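Local atomic coordinates of phenol hydroxylase component phL (Pseudomonas stutzeri, PDB entry 3U52), a protein that probably serves as the beta-type auxiliary subunit of a multicomponent phenol hydroxylase, pairing with the diiron-bearing subunit in its heterohexameric hydroxylase assembly. Residues D[224-237]-D[303-317]. Sequence-based numbering, arbitrary orientation.
Sequences GMMYPLVYDKMDQW and ASVGIDGLNEARAEL. With XE (xenon), chain B.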
# COMPACT_ATOMS: atom_id res chain seq x y z
N GLY D 224 33.79 -2.31 18.83
CA GLY D 224 34.18 -3.69 18.66
C GLY D 224 34.79 -4.35 19.88
O GLY D 224 35.02 -5.57 19.89
N MET D 225 35.07 -3.56 20.90
CA MET D 225 35.51 -4.08 22.19
C MET D 225 34.41 -3.84 23.20
O MET D 225 34.10 -4.74 23.98
CB MET D 225 36.79 -3.36 22.65
CG MET D 225 38.09 -4.10 22.30
SD MET D 225 39.53 -3.27 23.04
CE MET D 225 39.77 -1.93 21.88
N MET D 226 33.80 -2.65 23.16
CA MET D 226 32.75 -2.29 24.13
C MET D 226 31.50 -3.18 24.12
O MET D 226 31.02 -3.61 25.18
CB MET D 226 32.32 -0.84 23.96
CG MET D 226 31.22 -0.43 24.91
SD MET D 226 30.96 1.34 24.85
CE MET D 226 30.16 1.45 23.23
N TYR D 227 30.93 -3.37 22.93
CA TYR D 227 29.71 -4.14 22.81
C TYR D 227 29.88 -5.58 23.30
O TYR D 227 29.08 -6.02 24.09
CB TYR D 227 29.13 -4.03 21.38
CG TYR D 227 28.21 -2.85 21.31
CD1 TYR D 227 28.72 -1.57 21.21
CD2 TYR D 227 26.82 -3.01 21.45
CE1 TYR D 227 27.89 -0.47 21.18
CE2 TYR D 227 25.96 -1.92 21.43
CZ TYR D 227 26.51 -0.66 21.30
OH TYR D 227 25.68 0.41 21.27
N PRO D 228 30.93 -6.31 22.84
CA PRO D 228 31.13 -7.65 23.45
C PRO D 228 31.34 -7.60 24.97
O PRO D 228 30.72 -8.39 25.68
CB PRO D 228 32.36 -8.21 22.73
CG PRO D 228 32.34 -7.45 21.32
CD PRO D 228 31.92 -6.05 21.76
N LEU D 229 32.17 -6.67 25.46
CA LEU D 229 32.42 -6.60 26.90
C LEU D 229 31.14 -6.40 27.68
O LEU D 229 30.87 -7.10 28.65
CB LEU D 229 33.42 -5.48 27.26
CG LEU D 229 33.72 -5.27 28.75
CD1 LEU D 229 34.41 -6.50 29.37
CD2 LEU D 229 34.60 -4.03 28.92
N VAL D 230 30.35 -5.43 27.24
CA VAL D 230 29.15 -5.03 27.98
C VAL D 230 27.93 -5.97 27.77
O VAL D 230 27.32 -6.45 28.74
CB VAL D 230 28.77 -3.56 27.70
CG1 VAL D 230 27.49 -3.19 28.47
CG2 VAL D 230 29.90 -2.63 28.12
N TYR D 231 27.58 -6.24 26.51
CA TYR D 231 26.31 -6.94 26.24
C TYR D 231 26.47 -8.43 26.09
O TYR D 231 25.45 -9.13 25.97
CB TYR D 231 25.57 -6.32 25.04
CG TYR D 231 25.29 -4.85 25.26
CD1 TYR D 231 26.07 -3.88 24.67
CD2 TYR D 231 24.30 -4.44 26.13
CE1 TYR D 231 25.83 -2.50 24.90
CE2 TYR D 231 24.05 -3.10 26.36
CZ TYR D 231 24.81 -2.14 25.74
OH TYR D 231 24.54 -0.82 26.02
N ASP D 232 27.70 -8.92 26.11
CA ASP D 232 27.97 -10.33 26.22
C ASP D 232 28.56 -10.69 27.57
O ASP D 232 27.95 -11.42 28.34
CB ASP D 232 28.93 -10.80 25.15
CG ASP D 232 28.22 -11.11 23.84
OD1 ASP D 232 26.96 -11.08 23.78
OD2 ASP D 232 28.95 -11.36 22.84
N LYS D 233 29.77 -10.18 27.85
CA LYS D 233 30.49 -10.58 29.07
C LYS D 233 29.89 -10.03 30.36
O LYS D 233 29.56 -10.80 31.26
CB LYS D 233 32.00 -10.37 28.91
CG LYS D 233 32.50 -11.32 27.85
CD LYS D 233 33.89 -11.01 27.40
CE LYS D 233 34.15 -11.37 25.93
NZ LYS D 233 34.04 -12.83 25.65
N MET D 234 29.69 -8.71 30.44
CA MET D 234 28.98 -8.16 31.58
C MET D 234 27.57 -8.75 31.69
O MET D 234 27.11 -9.04 32.81
CB MET D 234 28.91 -6.65 31.47
CG MET D 234 28.97 -5.93 32.77
SD MET D 234 29.43 -4.16 32.56
CE MET D 234 30.95 -4.35 31.61
N ASP D 235 26.90 -8.97 30.56
CA ASP D 235 25.54 -9.51 30.56
C ASP D 235 25.46 -10.87 31.29
O ASP D 235 24.58 -11.10 32.13
CB ASP D 235 25.00 -9.59 29.13
CG ASP D 235 23.56 -10.13 29.06
OD1 ASP D 235 22.63 -9.41 29.46
OD2 ASP D 235 23.37 -11.27 28.58
N GLN D 236 26.39 -11.76 31.01
CA GLN D 236 26.49 -13.01 31.78
C GLN D 236 26.69 -12.76 33.29
O GLN D 236 26.05 -13.40 34.12
CB GLN D 236 27.67 -13.86 31.29
CG GLN D 236 27.54 -14.31 29.85
CD GLN D 236 28.66 -15.26 29.44
OE1 GLN D 236 29.05 -16.14 30.22
NE2 GLN D 236 29.16 -15.10 28.20
N TRP D 237 27.59 -11.85 33.62
CA TRP D 237 27.94 -11.56 35.00
C TRP D 237 26.78 -10.94 35.79
O TRP D 237 26.66 -11.18 37.01
CB TRP D 237 29.18 -10.66 35.02
CG TRP D 237 29.55 -10.07 36.33
CD1 TRP D 237 30.32 -10.64 37.31
CD2 TRP D 237 29.19 -8.78 36.80
NE1 TRP D 237 30.46 -9.77 38.37
CE2 TRP D 237 29.78 -8.61 38.08
CE3 TRP D 237 28.42 -7.73 36.27
CZ2 TRP D 237 29.62 -7.46 38.85
CZ3 TRP D 237 28.27 -6.57 37.03
CH2 TRP D 237 28.87 -6.45 38.31
N ALA D 303 35.63 -3.45 37.48
CA ALA D 303 34.58 -3.19 38.46
C ALA D 303 33.42 -4.17 38.33
O ALA D 303 32.43 -4.06 39.05
CB ALA D 303 34.09 -1.76 38.32
N SER D 304 33.54 -5.13 37.41
CA SER D 304 32.41 -5.99 37.06
C SER D 304 32.91 -7.38 36.77
O SER D 304 33.07 -8.19 37.69
CB SER D 304 31.61 -5.42 35.85
OG SER D 304 32.42 -5.30 34.68
N VAL D 305 33.17 -7.66 35.50
CA VAL D 305 33.35 -9.04 35.05
C VAL D 305 34.83 -9.51 35.19
O VAL D 305 35.10 -10.70 35.17
CB VAL D 305 32.73 -9.26 33.61
CG1 VAL D 305 33.49 -8.48 32.54
CG2 VAL D 305 32.68 -10.73 33.25
N GLY D 306 35.76 -8.57 35.36
CA GLY D 306 37.18 -8.87 35.57
C GLY D 306 37.96 -8.62 34.30
O GLY D 306 37.40 -8.72 33.20
N ILE D 307 39.25 -8.29 34.44
CA ILE D 307 40.08 -7.91 33.29
C ILE D 307 40.15 -8.97 32.16
O ILE D 307 40.39 -8.64 31.01
CB ILE D 307 41.51 -7.47 33.73
CG1 ILE D 307 42.28 -6.80 32.59
CG2 ILE D 307 42.29 -8.66 34.31
CD1 ILE D 307 41.88 -5.33 32.33
N ASP D 308 39.96 -10.24 32.51
CA ASP D 308 39.99 -11.33 31.53
C ASP D 308 38.87 -11.25 30.50
O ASP D 308 39.03 -11.68 29.37
CB ASP D 308 39.94 -12.67 32.24
CG ASP D 308 41.05 -12.81 33.29
OD1 ASP D 308 42.24 -12.99 32.90
OD2 ASP D 308 40.72 -12.70 34.51
N GLY D 309 37.72 -10.70 30.93
CA GLY D 309 36.60 -10.42 30.05
C GLY D 309 37.00 -9.40 29.00
O GLY D 309 36.72 -9.60 27.81
N LEU D 310 37.67 -8.32 29.42
CA LEU D 310 38.23 -7.33 28.47
C LEU D 310 39.35 -7.89 27.57
O LEU D 310 39.44 -7.56 26.38
CB LEU D 310 38.69 -6.03 29.17
CG LEU D 310 39.18 -4.92 28.22
CD1 LEU D 310 38.19 -4.57 27.07
CD2 LEU D 310 39.57 -3.66 28.98
N ASN D 311 40.20 -8.76 28.13
CA ASN D 311 41.29 -9.33 27.33
C ASN D 311 40.76 -10.21 26.23
O ASN D 311 41.30 -10.20 25.12
CB ASN D 311 42.31 -10.05 28.21
CG ASN D 311 43.08 -9.07 29.11
OD1 ASN D 311 43.24 -7.88 28.76
ND2 ASN D 311 43.52 -9.55 30.26
N GLU D 312 39.69 -10.93 26.51
CA GLU D 312 39.02 -11.73 25.47
C GLU D 312 38.34 -10.88 24.39
O GLU D 312 38.27 -11.29 23.24
CB GLU D 312 37.97 -12.64 26.09
CG GLU D 312 38.53 -13.67 27.04
CD GLU D 312 37.42 -14.49 27.65
OE1 GLU D 312 36.34 -13.91 27.85
OE2 GLU D 312 37.63 -15.71 27.90
N ALA D 313 37.81 -9.72 24.77
CA ALA D 313 37.15 -8.85 23.80
C ALA D 313 38.21 -8.25 22.90
O ALA D 313 37.99 -8.11 21.68
CB ALA D 313 36.31 -7.77 24.50
N ARG D 314 39.38 -7.94 23.48
CA ARG D 314 40.50 -7.43 22.71
C ARG D 314 41.01 -8.46 21.73
O ARG D 314 41.39 -8.13 20.60
CB ARG D 314 41.62 -6.96 23.64
CG ARG D 314 42.65 -6.13 22.95
CD ARG D 314 43.77 -5.80 23.88
NE ARG D 314 44.45 -4.60 23.43
CZ ARG D 314 45.36 -3.95 24.15
NH1 ARG D 314 45.68 -4.42 25.35
NH2 ARG D 314 45.93 -2.85 23.67
N ALA D 315 41.00 -9.72 22.16
CA ALA D 315 41.48 -10.81 21.32
C ALA D 315 40.50 -11.01 20.17
O ALA D 315 40.92 -11.22 19.05
CB ALA D 315 41.60 -12.12 22.14
N GLU D 316 39.21 -10.95 20.47
CA GLU D 316 38.17 -11.02 19.43
C GLU D 316 38.29 -9.89 18.38
O GLU D 316 38.29 -10.16 17.17
CB GLU D 316 36.78 -11.11 20.06
CG GLU D 316 36.59 -12.38 20.94
CD GLU D 316 35.34 -12.33 21.86
OE1 GLU D 316 35.20 -13.17 22.80
OE2 GLU D 316 34.48 -11.43 21.64
N LEU D 317 38.46 -8.64 18.82
CA LEU D 317 38.77 -7.54 17.89
C LEU D 317 40.05 -7.77 17.06
O LEU D 317 40.10 -7.47 15.87
CB LEU D 317 38.85 -6.19 18.62
CG LEU D 317 39.19 -4.97 17.76
CD1 LEU D 317 38.08 -4.76 16.73
CD2 LEU D 317 39.43 -3.69 18.61
XE XE B . 27.41 -8.14 21.69
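Lys233 fits as a knob into the hole formed by Gly309, Glu312, Ala313 and Glu316, where the helical segments 224-237 and 307-317 of this all-helical, ferritin-like subunit pack with a closest axis approach of 8.7 Å and run in largely opposing directions, 138° between them. Its CB lies 4.4 Å from Val305 CG1. Beyond CG, placed anti to the carbonyl carbon, CD lies 3.2 Å from Gly309 O, and CE passes the same oxygen and approaches Glu316 OE1. The bends at chi3 and chi4 bring NZ between two carboxylates: it donates to Glu316 OE1 at 3.1 Å, on the syn side and 27° out of the carboxylate plane, and more weakly to Glu312 OE1. Glu312 and Glu316, one helical turn apart, thus share one ammonium group in a salt-bridge network, which would be expected to offset their mutual repulsion.

Apolar contacts run from Lys233 back to residue 224. Leu229 sends CD1 against Val305 CG1 and Leu310 N, while its CD2 meets Leu310 CD1. Nearer residue 224, Met225 crosses Leu317 at about a right angle, CE touching Leu317 CD2 at 3.7 Å; Met225 also packs on Ala293 and Leu297 of helix 276-302. Pro228 O accepts from both Asp232 N and Lys233 N within a pi-type turn spanning 228-234. Tyr227 and Asp232 of the same segment join Tyr257 in lining a xenon site.

At the other end, the turn leading into helix 307-322 lies over one face of Trp237. Ser304 CB is 3.8 Å from the centroid of the six-membered ring and 13° off its normal, a CH-pi contact, and Val305 CA stands over the five-membered ring. Ser304 OG, hydrogen-bonded to Leu300 O, is also 3.5 Å from Met234 CE.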